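Local coordinates for protein Ral guanine nucleotide dissociation stimulator-like 2 (Mus musculus, PDB 4JGW) that probably acts as a guanine nucleotide exchange factor for small G proteins and associates in vitro with GTP-bound Rap1A and H-Ras, at residues V96-E101 and L141-S146; R61-A66 and M74-L79; A91-V96 and S120-W125; T87-L92 and S135-Q140; P223-G228 and L242-R247. One frame throughout, in Å; residues are numbered along the deposited sequence.

Contact 1: residues V96-E101 and L141-S146; sequences VADRLE and LDRLES
Ala97 and Leu144 mark the closest backbone approach, their CA atoms 5.9 Å apart, where helices 89-101 and 138-151 run side by side in the same direction, the axes of the two segments inclined by 26°. The small methyl of Ala97 suits this close backbone approach: it lets the extended chain of Arg143 lie across the neighbouring helix, with Arg143 CD 3.7 Å from Ala97 CB. The guanidinium then meets two acids one turn apart. Asp98 comes over one of its faces, OD1 2.7 Å from Arg143 NH2, in a salt bridge whose carboxylate plane stands 81° from the guanidinium plane. Glu101 crosses the arginine at about a right angle, and its OE2 forms a longer salt bridge, 3.4 Å from Arg143 NE. A water ties the same Glu101 OE2 (2.6 Å) to the backbone O of Arg143, donating to both. Beyond the charged groups the contact is apolar, with Leu100 CD1 3.9 Å from Leu144 CD1. Both leucines also pack on helix 108-128 of the N-terminal Ras-GEF (REM) domain, Leu100 against Thr115 and Ala118, Leu144 against Leu122, while Glu145 forms a salt bridge to Arg171 of helix 164-172.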
# COMPACT_ATOMS: atom_id res chain seq x y z
N VAL A 96 -8.70 -7.37 24.07
CA VAL A 96 -9.51 -8.51 23.66
C VAL A 96 -9.52 -9.55 24.79
O VAL A 96 -10.57 -10.06 25.17
CB VAL A 96 -9.02 -9.13 22.33
CG1 VAL A 96 -9.69 -10.49 22.07
CG2 VAL A 96 -9.29 -8.18 21.17
N ALA A 97 -8.33 -9.84 25.31
CA ALA A 97 -8.17 -10.75 26.46
C ALA A 97 -8.85 -10.20 27.71
O ALA A 97 -9.39 -10.96 28.51
CB ALA A 97 -6.70 -11.03 26.72
N ASP A 98 -8.82 -8.87 27.88
CA ASP A 98 -9.54 -8.20 28.95
C ASP A 98 -11.05 -8.45 28.86
O ASP A 98 -11.67 -8.87 29.84
CB ASP A 98 -9.29 -6.69 28.92
CG ASP A 98 -7.98 -6.30 29.58
OD1 ASP A 98 -7.26 -7.18 30.09
OD2 ASP A 98 -7.66 -5.09 29.58
N ARG A 99 -11.61 -8.21 27.68
CA ARG A 99 -13.04 -8.35 27.43
C ARG A 99 -13.53 -9.78 27.67
O ARG A 99 -14.62 -9.99 28.21
CB ARG A 99 -13.39 -7.87 26.02
CG ARG A 99 -14.86 -8.02 25.60
CD ARG A 99 -15.81 -7.19 26.44
NE ARG A 99 -17.20 -7.46 26.10
CZ ARG A 99 -18.26 -7.00 26.77
NH1 ARG A 99 -18.10 -6.25 27.85
NH2 ARG A 99 -19.48 -7.31 26.36
N LEU A 100 -12.72 -10.76 27.27
CA LEU A 100 -13.05 -12.17 27.48
C LEU A 100 -13.00 -12.56 28.96
O LEU A 100 -13.83 -13.35 29.42
CB LEU A 100 -12.11 -13.07 26.66
CG LEU A 100 -12.23 -13.07 25.13
CD1 LEU A 100 -11.04 -13.79 24.50
CD2 LEU A 100 -13.55 -13.68 24.66
N GLU A 101 -12.04 -11.99 29.69
CA GLU A 101 -11.88 -12.25 31.12
C GLU A 101 -13.02 -11.68 31.96
O GLU A 101 -13.47 -12.31 32.92
CB GLU A 101 -10.54 -11.70 31.62
CG GLU A 101 -9.35 -12.57 31.28
CD GLU A 101 -8.02 -11.85 31.46
OE1 GLU A 101 -7.99 -10.75 32.06
OE2 GLU A 101 -6.99 -12.39 31.00
N LEU A 141 -0.86 -13.85 24.59
CA LEU A 141 -1.14 -15.18 24.06
C LEU A 141 -1.42 -16.16 25.20
O LEU A 141 -2.38 -16.93 25.14
CB LEU A 141 0.04 -15.68 23.21
CG LEU A 141 -0.21 -16.55 21.97
CD1 LEU A 141 1.07 -16.69 21.16
CD2 LEU A 141 -0.77 -17.93 22.30
N ASP A 142 -0.58 -16.12 26.23
CA ASP A 142 -0.75 -16.94 27.43
C ASP A 142 -2.04 -16.55 28.15
O ASP A 142 -2.73 -17.40 28.72
CB ASP A 142 0.44 -16.79 28.38
CG ASP A 142 1.77 -17.14 27.73
OD1 ASP A 142 1.78 -17.93 26.76
OD2 ASP A 142 2.81 -16.64 28.21
N ARG A 143 -2.35 -15.26 28.12
CA ARG A 143 -3.58 -14.71 28.67
C ARG A 143 -4.81 -15.27 27.96
O ARG A 143 -5.85 -15.49 28.58
CB ARG A 143 -3.56 -13.19 28.52
CG ARG A 143 -4.10 -12.40 29.70
CD ARG A 143 -4.09 -10.92 29.36
NE ARG A 143 -4.55 -10.08 30.46
CZ ARG A 143 -4.66 -8.76 30.41
NH1 ARG A 143 -4.36 -8.10 29.29
NH2 ARG A 143 -5.08 -8.08 31.47
N LEU A 144 -4.68 -15.51 26.65
CA LEU A 144 -5.77 -16.05 25.84
C LEU A 144 -5.97 -17.55 26.03
O LEU A 144 -7.09 -18.00 26.28
CB LEU A 144 -5.54 -15.73 24.35
CG LEU A 144 -6.49 -16.36 23.32
CD1 LEU A 144 -7.90 -15.78 23.42
CD2 LEU A 144 -5.94 -16.20 21.92
N GLU A 145 -4.89 -18.33 25.92
CA GLU A 145 -5.00 -19.79 25.96
C GLU A 145 -5.28 -20.34 27.36
O GLU A 145 -5.82 -21.44 27.49
CB GLU A 145 -3.79 -20.47 25.29
CG GLU A 145 -2.57 -20.71 26.17
CD GLU A 145 -1.54 -21.61 25.49
OE1 GLU A 145 -0.90 -21.16 24.52
OE2 GLU A 145 -1.38 -22.77 25.94
N SER A 146 -4.93 -19.58 28.39
CA SER A 146 -5.29 -19.92 29.76
C SER A 146 -6.78 -19.68 30.00
O SER A 146 -7.41 -20.38 30.79
CB SER A 146 -4.46 -19.14 30.78
OG SER A 146 -4.77 -17.75 30.75
O HOH W 1 -6.70 -14.99 31.05

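Contact 2: residues R61-A66 and M74-L79; sequences RHLLDA and MFTPAL
An edge-to-face aromatic pair, His62 against Phe75, joins the end of helix 56-63 to the first turn of helix 75-82 in the N-terminal Ras-GEF (REM) domain. The imidazole points its edge at the phenyl ring: His62 CD2 stands 3.2 Å above the plane of the Phe75 ring, over its centre, and the two ring planes make 74°. Each ring leaves its helix with CG anti to the backbone N (chi1 -172° for His62, -178° for Phe75), which sends both across the gap. Histidine suits this place because it can offer a carbon edge to an aromatic face and still make a polar bond, His62 NE2 being hydrogen-bonded to Asp72 OD2 in the connection between the helices. That carboxylate probably fixes the rotation of the imidazole and polarises its C-H edge toward the phenylalanine.

Leu63 supplies the aliphatic part. Its branch point meets the second helix, CG lying 3.8 Å from Leu79 CD1. One of its methyls, CD2, packs on Thr76 CG2 at 3.8 Å, while its CB rests against Phe75 CE2. Thr76 is two-sided: its methyl joins this packing, and its OG1 is 2.9 Å from a water that donates to Leu63 O at 2.6 Å, serving a carbonyl in the last turn of helix 56-63. Around the pair, Phe26 of strand 24-33 meets the His62 ring edge-to-face and Phe416 of helix 416-436 meets the Phe75 ring. Leu63 continues onto Val121 of helix 108-128, and Leu64 packs on Val96 of helix 89-101.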
# COMPACT_ATOMS: atom_id res chain seq x y z
N ARG A 61 -15.45 -3.89 22.43
CA ARG A 61 -16.79 -4.41 22.71
C ARG A 61 -17.58 -4.62 21.42
O ARG A 61 -18.20 -5.66 21.23
CB ARG A 61 -17.57 -3.48 23.66
CG ARG A 61 -17.13 -3.55 25.12
CD ARG A 61 -18.16 -2.90 26.05
NE ARG A 61 -18.24 -1.45 25.91
CZ ARG A 61 -17.48 -0.58 26.57
NH1 ARG A 61 -16.57 -1.00 27.45
NH2 ARG A 61 -17.63 0.72 26.36
N HIS A 62 -17.52 -3.62 20.54
CA HIS A 62 -18.15 -3.68 19.22
C HIS A 62 -17.47 -4.74 18.34
O HIS A 62 -18.14 -5.44 17.58
CB HIS A 62 -18.10 -2.30 18.57
CG HIS A 62 -18.88 -2.18 17.29
ND1 HIS A 62 -20.23 -2.43 17.22
CD2 HIS A 62 -18.50 -1.82 16.05
CE1 HIS A 62 -20.65 -2.23 15.98
NE2 HIS A 62 -19.61 -1.86 15.25
N LEU A 63 -16.15 -4.86 18.47
CA LEU A 63 -15.36 -5.87 17.74
C LEU A 63 -15.85 -7.29 18.03
O LEU A 63 -15.97 -8.11 17.11
CB LEU A 63 -13.88 -5.76 18.13
CG LEU A 63 -12.73 -5.95 17.12
CD1 LEU A 63 -11.51 -6.52 17.85
CD2 LEU A 63 -13.08 -6.80 15.91
N LEU A 64 -16.13 -7.57 19.30
CA LEU A 64 -16.45 -8.92 19.75
C LEU A 64 -17.96 -9.19 19.84
O LEU A 64 -18.38 -10.23 20.35
CB LEU A 64 -15.74 -9.23 21.07
CG LEU A 64 -14.22 -9.10 21.13
CD1 LEU A 64 -13.69 -9.60 22.46
CD2 LEU A 64 -13.52 -9.84 19.99
N ASP A 65 -18.75 -8.24 19.34
CA ASP A 65 -20.20 -8.40 19.25
C ASP A 65 -20.54 -9.21 18.01
O ASP A 65 -20.11 -8.88 16.90
CB ASP A 65 -20.88 -7.02 19.22
CG ASP A 65 -22.40 -7.10 19.23
OD1 ASP A 65 -22.96 -8.18 19.55
OD2 ASP A 65 -23.04 -6.08 18.93
N ALA A 66 -21.33 -10.26 18.20
CA ALA A 66 -21.72 -11.18 17.12
C ALA A 66 -22.52 -10.52 15.99
O ALA A 66 -22.49 -10.99 14.85
CB ALA A 66 -22.50 -12.36 17.69
N MET A 74 -17.75 -3.12 7.55
CA MET A 74 -16.42 -2.53 7.38
C MET A 74 -15.62 -2.48 8.69
O MET A 74 -14.39 -2.42 8.66
CB MET A 74 -16.49 -1.14 6.74
CG MET A 74 -15.12 -0.62 6.28
SD MET A 74 -15.09 1.05 5.60
CE MET A 74 -15.95 0.81 4.04
N PHE A 75 -16.32 -2.51 9.83
CA PHE A 75 -15.68 -2.25 11.12
C PHE A 75 -14.50 -3.15 11.45
O PHE A 75 -13.41 -2.66 11.75
CB PHE A 75 -16.70 -2.30 12.27
CG PHE A 75 -16.09 -1.99 13.61
CD1 PHE A 75 -15.89 -0.68 14.01
CD2 PHE A 75 -15.68 -3.02 14.46
CE1 PHE A 75 -15.31 -0.39 15.23
CE2 PHE A 75 -15.10 -2.74 15.69
CZ PHE A 75 -14.92 -1.42 16.08
N THR A 76 -14.72 -4.47 11.41
CA THR A 76 -13.71 -5.45 11.78
C THR A 76 -12.44 -5.37 10.93
O THR A 76 -11.35 -5.24 11.49
CB THR A 76 -14.30 -6.89 11.79
OG1 THR A 76 -15.46 -6.93 12.63
CG2 THR A 76 -13.28 -7.91 12.28
N PRO A 77 -12.56 -5.43 9.59
CA PRO A 77 -11.33 -5.34 8.79
C PRO A 77 -10.65 -3.97 8.87
O PRO A 77 -9.42 -3.90 8.85
CB PRO A 77 -11.82 -5.62 7.36
CG PRO A 77 -13.28 -5.28 7.38
CD PRO A 77 -13.75 -5.67 8.74
N ALA A 78 -11.44 -2.90 8.97
CA ALA A 78 -10.90 -1.54 9.11
C ALA A 78 -10.11 -1.37 10.40
O ALA A 78 -9.01 -0.81 10.38
CB ALA A 78 -12.01 -0.50 9.01
N LEU A 79 -10.67 -1.83 11.52
CA LEU A 79 -9.99 -1.72 12.82
C LEU A 79 -8.70 -2.53 12.81
O LEU A 79 -7.65 -2.03 13.21
CB LEU A 79 -10.90 -2.20 13.96
CG LEU A 79 -10.82 -1.56 15.37
CD1 LEU A 79 -11.47 -2.47 16.40
CD2 LEU A 79 -9.41 -1.19 15.83
O HOH W 2 -16.46 -8.74 14.62

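Contact 3: residues A91-V96 and S120-W125; sequences ALFGLV and SVLSTW
Leu92 and Trp125 both hold CG anti to the backbone N (chi1 -175° and -172°), and this carries the leucine branch and the far end of the indole into the space between helices 89-101 and 108-128. These helices belong to the helical bundle of the N-terminal Ras-GEF (REM) domain and run antiparallel, at 163°. The segment axes stay 12.4 Å apart, a wide spacing bridged here by large side chains. Tryptophan answers this: the methyl CD2 of Leu92 makes an off-centre CH-pi contact with the six-membered ring, 4.2 Å from its centroid. At the other end of the indole, NE1 is hydrogen-bonded to Asp132, which satisfies that nitrogen and probably helps fix the rotation of the ring. One turn back along helix 108-128, Leu122 works between two partners, its CD2 3.9 Å from Phe93 CE2 and its CD1 more loosely against Val96 CG1 at 4.5 Å. The branched leucine can thus reach both. Phe93 goes on to touch Leu144 of helix 138-151, linking a third helix, while His83 meets the Trp125 ring edge-to-face. The indole ends against backbone: Trp125 CH2 lies 4.0 Å from Phe93 N, which sits near the ring plane at its edge.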
# COMPACT_ATOMS: atom_id res chain seq x y z
N ALA A 91 -1.45 -4.04 22.70
CA ALA A 91 -2.49 -3.29 23.41
C ALA A 91 -3.89 -3.76 23.02
O ALA A 91 -4.76 -3.93 23.88
CB ALA A 91 -2.33 -1.80 23.18
N LEU A 92 -4.11 -3.96 21.72
CA LEU A 92 -5.39 -4.43 21.20
C LEU A 92 -5.67 -5.88 21.60
O LEU A 92 -6.79 -6.21 22.01
CB LEU A 92 -5.46 -4.28 19.67
CG LEU A 92 -6.77 -4.60 18.95
CD1 LEU A 92 -7.91 -3.71 19.44
CD2 LEU A 92 -6.60 -4.46 17.45
N PHE A 93 -4.65 -6.73 21.48
CA PHE A 93 -4.72 -8.13 21.91
C PHE A 93 -5.06 -8.22 23.40
O PHE A 93 -5.88 -9.04 23.80
CB PHE A 93 -3.37 -8.81 21.64
CG PHE A 93 -3.45 -10.31 21.48
CD1 PHE A 93 -2.38 -11.00 20.92
CD2 PHE A 93 -4.57 -11.03 21.87
CE1 PHE A 93 -2.42 -12.39 20.76
CE2 PHE A 93 -4.63 -12.41 21.71
CZ PHE A 93 -3.55 -13.09 21.16
N GLY A 94 -4.42 -7.36 24.20
CA GLY A 94 -4.66 -7.30 25.64
C GLY A 94 -6.09 -6.93 26.00
O GLY A 94 -6.68 -7.52 26.90
N LEU A 95 -6.65 -5.96 25.28
CA LEU A 95 -8.03 -5.52 25.50
C LEU A 95 -9.06 -6.56 25.06
O LEU A 95 -10.16 -6.61 25.60
CB LEU A 95 -8.29 -4.18 24.80
CG LEU A 95 -7.53 -2.97 25.36
CD1 LEU A 95 -7.53 -1.85 24.35
CD2 LEU A 95 -8.10 -2.50 26.69
N VAL A 96 -8.70 -7.37 24.07
CA VAL A 96 -9.51 -8.51 23.66
C VAL A 96 -9.52 -9.55 24.79
O VAL A 96 -10.57 -10.06 25.17
CB VAL A 96 -9.02 -9.13 22.33
CG1 VAL A 96 -9.69 -10.49 22.07
CG2 VAL A 96 -9.29 -8.18 21.17
N SER A 120 -12.85 -16.05 15.82
CA SER A 120 -13.05 -15.65 14.43
C SER A 120 -12.29 -14.37 14.07
O SER A 120 -11.68 -14.29 13.00
CB SER A 120 -14.55 -15.50 14.13
OG SER A 120 -14.76 -14.98 12.83
N VAL A 121 -12.35 -13.38 14.95
CA VAL A 121 -11.64 -12.11 14.75
C VAL A 121 -10.12 -12.29 14.76
O VAL A 121 -9.42 -11.75 13.90
CB VAL A 121 -12.08 -11.04 15.79
CG1 VAL A 121 -11.06 -9.91 15.90
CG2 VAL A 121 -13.46 -10.49 15.44
N LEU A 122 -9.62 -13.07 15.72
CA LEU A 122 -8.19 -13.32 15.84
C LEU A 122 -7.64 -14.15 14.68
O LEU A 122 -6.50 -13.94 14.26
CB LEU A 122 -7.85 -13.98 17.19
CG LEU A 122 -7.98 -13.11 18.44
CD1 LEU A 122 -8.10 -13.97 19.70
CD2 LEU A 122 -6.84 -12.10 18.57
N SER A 123 -8.45 -15.08 14.17
CA SER A 123 -8.07 -15.86 12.99
C SER A 123 -7.98 -14.97 11.75
O SER A 123 -7.02 -15.06 10.98
CB SER A 123 -9.01 -17.04 12.76
OG SER A 123 -10.36 -16.62 12.60
N THR A 124 -8.99 -14.12 11.56
CA THR A 124 -8.98 -13.14 10.46
C THR A 124 -7.78 -12.20 10.57
O THR A 124 -7.08 -11.96 9.58
CB THR A 124 -10.31 -12.34 10.39
OG1 THR A 124 -11.40 -13.25 10.19
CG2 THR A 124 -10.29 -11.33 9.25
N TRP A 125 -7.53 -11.68 11.77
CA TRP A 125 -6.39 -10.80 12.06
C TRP A 125 -5.06 -11.46 11.71
O TRP A 125 -4.22 -10.86 11.03
CB TRP A 125 -6.42 -10.39 13.54
CG TRP A 125 -5.42 -9.33 13.96
CD1 TRP A 125 -4.56 -8.63 13.16
CD2 TRP A 125 -5.23 -8.82 15.29
NE1 TRP A 125 -3.82 -7.74 13.91
CE2 TRP A 125 -4.22 -7.83 15.22
CE3 TRP A 125 -5.81 -9.10 16.53
CZ2 TRP A 125 -3.78 -7.13 16.34
CZ3 TRP A 125 -5.37 -8.41 17.65
CH2 TRP A 125 -4.36 -7.43 17.55

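Contact 4: residues T87-L92 and S135-Q140; sequences TSTPAL and SEVKGQ
Thr89 OG1 is gripped from two sources, forming hydrogen bonds with His83 NE2 and Arg84 NE in the connection that precedes helix 89-101, while the methyl of the same residue turns to the apolar side and meets Val137, with Thr89 CG2 3.9 Å from Val137 CG1. This is where two helices of the REM domain bundle begin next to each other: 89-101, with Ser88 as its N-cap, and 138-151, with Val137 at the corresponding position. Threonine suits the first turn here because it divides its two branches between polar and apolar neighbours.

Pro90 has the largest share of the contact. A proline costs little in the first turn of a helix, where its missing N-H forgoes no helical bond, and its rigid ring gives a firm surface. The cap beside it is modest: Ser88 OG accepts from Ala91 N in a weak bond of 3.3 Å. Val137 holds CG1 beside its backbone N (chi1 -67°), and that methyl lies 3.8 Å from Pro90 CA at the closest approach of the two backbones, where the CA atoms of Pro90 and Val137 are 5.2 Å apart. The carbonyl O of Glu136 also touches the proline, 3.9 Å from Pro90 CB. Further inward, Val137 and Gln140 both pack on Phe93, and Thr89 touches Trp125 of helix 108-128. The chain of Gln140 bends at chi2 (86°) and brings its amide NE2 up to the proline, 3.1 Å from Pro90 O and 3.6 Å from Pro90 CB.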
# COMPACT_ATOMS: atom_id res chain seq x y z
N THR A 87 -3.27 2.76 18.20
CA THR A 87 -2.94 1.89 19.33
C THR A 87 -1.79 0.96 18.94
O THR A 87 -1.03 1.28 18.02
CB THR A 87 -4.20 1.12 19.88
OG1 THR A 87 -3.84 0.36 21.04
CG2 THR A 87 -4.80 0.17 18.83
N SER A 88 -1.62 -0.16 19.63
CA SER A 88 -0.63 -1.16 19.24
C SER A 88 -1.23 -2.57 19.26
O SER A 88 -2.26 -2.80 19.89
CB SER A 88 0.62 -1.08 20.11
OG SER A 88 0.38 -1.61 21.40
N THR A 89 -0.57 -3.48 18.56
CA THR A 89 -0.98 -4.88 18.48
C THR A 89 -1.07 -5.57 19.85
O THR A 89 -2.07 -6.24 20.13
CB THR A 89 -0.10 -5.68 17.49
OG1 THR A 89 -0.30 -5.18 16.17
CG2 THR A 89 -0.42 -7.17 17.51
N PRO A 90 -0.03 -5.42 20.72
CA PRO A 90 -0.17 -6.01 22.05
C PRO A 90 -1.26 -5.34 22.90
O PRO A 90 -1.91 -6.01 23.70
CB PRO A 90 1.21 -5.82 22.68
CG PRO A 90 1.85 -4.72 21.90
CD PRO A 90 1.31 -4.84 20.51
N ALA A 91 -1.45 -4.04 22.70
CA ALA A 91 -2.49 -3.29 23.41
C ALA A 91 -3.89 -3.76 23.02
O ALA A 91 -4.76 -3.93 23.88
CB ALA A 91 -2.33 -1.80 23.18
N LEU A 92 -4.11 -3.96 21.72
CA LEU A 92 -5.39 -4.43 21.20
C LEU A 92 -5.67 -5.88 21.60
O LEU A 92 -6.79 -6.21 22.01
CB LEU A 92 -5.46 -4.28 19.67
CG LEU A 92 -6.77 -4.60 18.95
CD1 LEU A 92 -7.91 -3.71 19.44
CD2 LEU A 92 -6.60 -4.46 17.45
N SER A 135 7.08 -11.65 19.18
CA SER A 135 7.49 -11.91 20.56
C SER A 135 6.79 -10.99 21.55
O SER A 135 6.63 -11.34 22.72
CB SER A 135 9.02 -11.77 20.68
OG SER A 135 9.43 -11.84 22.03
N GLU A 136 6.38 -9.82 21.06
CA GLU A 136 5.75 -8.79 21.90
C GLU A 136 4.37 -9.17 22.43
O GLU A 136 3.90 -8.60 23.42
CB GLU A 136 5.67 -7.46 21.13
CG GLU A 136 7.01 -6.79 20.89
CD GLU A 136 6.90 -5.53 20.03
OE1 GLU A 136 5.92 -5.41 19.26
OE2 GLU A 136 7.80 -4.67 20.13
N VAL A 137 3.71 -10.12 21.76
CA VAL A 137 2.37 -10.55 22.17
C VAL A 137 2.38 -11.88 22.93
O VAL A 137 1.37 -12.59 22.99
CB VAL A 137 1.38 -10.62 20.96
CG1 VAL A 137 1.11 -9.23 20.42
CG2 VAL A 137 1.91 -11.55 19.86
N LYS A 138 3.53 -12.21 23.52
CA LYS A 138 3.71 -13.47 24.25
C LYS A 138 2.81 -13.58 25.48
O LYS A 138 2.15 -14.61 25.68
CB LYS A 138 5.18 -13.65 24.65
N GLY A 139 2.79 -12.53 26.30
CA GLY A 139 1.97 -12.49 27.51
C GLY A 139 0.48 -12.52 27.23
O GLY A 139 -0.28 -13.18 27.94
N GLN A 140 0.07 -11.81 26.18
CA GLN A 140 -1.33 -11.77 25.76
C GLN A 140 -1.80 -13.11 25.18
O GLN A 140 -2.98 -13.45 25.28
CB GLN A 140 -1.56 -10.65 24.73
CG GLN A 140 -1.49 -9.24 25.31
CD GLN A 140 -0.08 -8.67 25.35
OE1 GLN A 140 0.90 -9.36 25.06
NE2 GLN A 140 0.02 -7.40 25.71

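Contact 5: residues P223-G228 and L242-R247; sequences PSQCLG and LCPSVR
Gln225 OE1 receives two hydrogen bonds from Ser245, one from the backbone N at 3.2 Å and one from the hydroxyl OG at a short 2.5 Å. The two donors use the oxygen differently. Ser245 N approaches in the carbonyl plane of the amide, with a C=O...N angle of 149°, whereas Ser245 OG sits above that plane, 52° out of it. Glutamine is long enough for the job: its chain is extended beyond CG, which lets the amide span from the 3-10 turn 223-226 to the start of helix 244-264. The flat end of the side chain also runs past Pro244, whose CD lies 3.5 Å from Gln225 OE1.

Nearer the backbone the contact is apolar. Gln225 CB rests between Val246 CG2, at 3.7 Å, and Cys243 CB, at 3.9 Å, and the same valine methyl reaches Cys226 SG at 3.9 Å. Small and branched side chains fit here because the backbones are close, with the CA atoms of Gln225 and Cys243 only 5.3 Å apart.

The second shell holds these groups in place. Ile222 N is hydrogen-bonded to Ser245 OG, which probably helps direct the hydroxyl proton toward Gln225 OE1. Leu395 of helix 392-404 touches both Cys226 and Val246, and Trp231 lies against Cys243 and Val246. All of this belongs to the RasGEF (CDC25-homology) domain. Because the positive end of the helix dipole lies at the first turn, a neutral amide oxygen bonded to Ser245 N would probably be polarised there, so the glutamine ties the 3-10 turn to the helix start without bringing in a full charge.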
# COMPACT_ATOMS: atom_id res chain seq x y z
N PRO A 223 0.06 -2.70 3.60
CA PRO A 223 -0.72 -1.49 3.30
C PRO A 223 -0.85 -0.52 4.48
O PRO A 223 -0.88 0.69 4.26
CB PRO A 223 -2.08 -2.04 2.89
CG PRO A 223 -1.79 -3.41 2.37
CD PRO A 223 -0.70 -3.92 3.27
N SER A 224 -0.93 -1.04 5.70
CA SER A 224 -1.04 -0.20 6.90
C SER A 224 0.18 0.71 7.11
O SER A 224 0.08 1.77 7.73
CB SER A 224 -1.28 -1.05 8.14
OG SER A 224 -0.19 -1.91 8.40
N GLN A 225 1.33 0.28 6.59
CA GLN A 225 2.56 1.09 6.67
C GLN A 225 2.48 2.34 5.78
O GLN A 225 3.30 3.25 5.92
CB GLN A 225 3.79 0.24 6.35
CG GLN A 225 4.12 -0.80 7.42
CD GLN A 225 5.29 -1.69 7.05
OE1 GLN A 225 5.94 -1.49 6.03
NE2 GLN A 225 5.57 -2.67 7.90
N CYS A 226 1.50 2.37 4.87
CA CYS A 226 1.25 3.53 4.01
C CYS A 226 0.48 4.65 4.71
O CYS A 226 0.41 5.77 4.20
CB CYS A 226 0.50 3.11 2.75
SG CYS A 226 1.36 1.97 1.66
N LEU A 227 -0.11 4.34 5.87
CA LEU A 227 -0.98 5.29 6.59
C LEU A 227 -0.23 6.54 7.04
O LEU A 227 0.93 6.47 7.47
CB LEU A 227 -1.65 4.62 7.79
CG LEU A 227 -2.64 3.47 7.54
CD1 LEU A 227 -3.04 2.81 8.86
CD2 LEU A 227 -3.87 3.92 6.76
N GLY A 228 -0.91 7.68 6.94
CA GLY A 228 -0.35 8.98 7.31
C GLY A 228 0.23 9.03 8.71
O GLY A 228 1.26 9.67 8.94
N LEU A 242 10.56 1.93 10.58
CA LEU A 242 9.31 1.40 11.14
C LEU A 242 8.28 1.10 10.05
O LEU A 242 7.20 0.58 10.32
CB LEU A 242 8.74 2.37 12.18
CG LEU A 242 8.00 1.77 13.39
CD1 LEU A 242 8.98 1.10 14.36
CD2 LEU A 242 7.19 2.84 14.11
N CYS A 243 8.62 1.44 8.80
CA CYS A 243 7.81 1.12 7.63
C CYS A 243 8.72 0.60 6.51
O CYS A 243 8.89 1.28 5.49
CB CYS A 243 7.02 2.34 7.16
SG CYS A 243 5.98 3.13 8.42
N PRO A 244 9.29 -0.61 6.69
CA PRO A 244 10.32 -1.11 5.77
C PRO A 244 9.78 -1.48 4.39
O PRO A 244 10.48 -1.28 3.39
CB PRO A 244 10.87 -2.35 6.48
CG PRO A 244 10.27 -2.34 7.86
CD PRO A 244 8.98 -1.60 7.74
N SER A 245 8.56 -2.01 4.33
CA SER A 245 7.96 -2.46 3.07
C SER A 245 7.62 -1.30 2.13
O SER A 245 7.63 -1.47 0.91
CB SER A 245 6.73 -3.34 3.33
OG SER A 245 5.62 -2.56 3.76
N VAL A 246 7.32 -0.14 2.70
CA VAL A 246 7.12 1.08 1.92
C VAL A 246 8.47 1.63 1.47
O VAL A 246 8.65 1.99 0.30
CB VAL A 246 6.34 2.17 2.71
CG1 VAL A 246 6.16 3.43 1.87
CG2 VAL A 246 4.99 1.65 3.17
N ARG A 247 9.42 1.69 2.40
CA ARG A 247 10.78 2.16 2.14
C ARG A 247 11.46 1.39 1.00
O ARG A 247 12.07 1.99 0.12
CB ARG A 247 11.64 2.09 3.41

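Overall arrangement
Contacts 1 to 4 share the REM domain, whereas contact 5 lies in the RasGEF domain, its centre 29 Å from that of contact 1. Contacts 2 and 3 are buried and rely on aromatic and leucine packing; contacts 1, 4 and 5 are only partly buried and mix apolar surfaces with charged or amide groups. Contacts 1 and 4 join the same two helices, 89-101 and 138-151, contact 4 at their starts and contact 1, with its salt bridges, further along; their centres are 11 Å apart. Contact 3 ties helix 89-101 to 108-128 and touches contacts 1 and 4, through Leu144 and Gln140. Contact 2 meets contact 3 where Thr76 CG2 lies 4.1 Å from Val121 CG2.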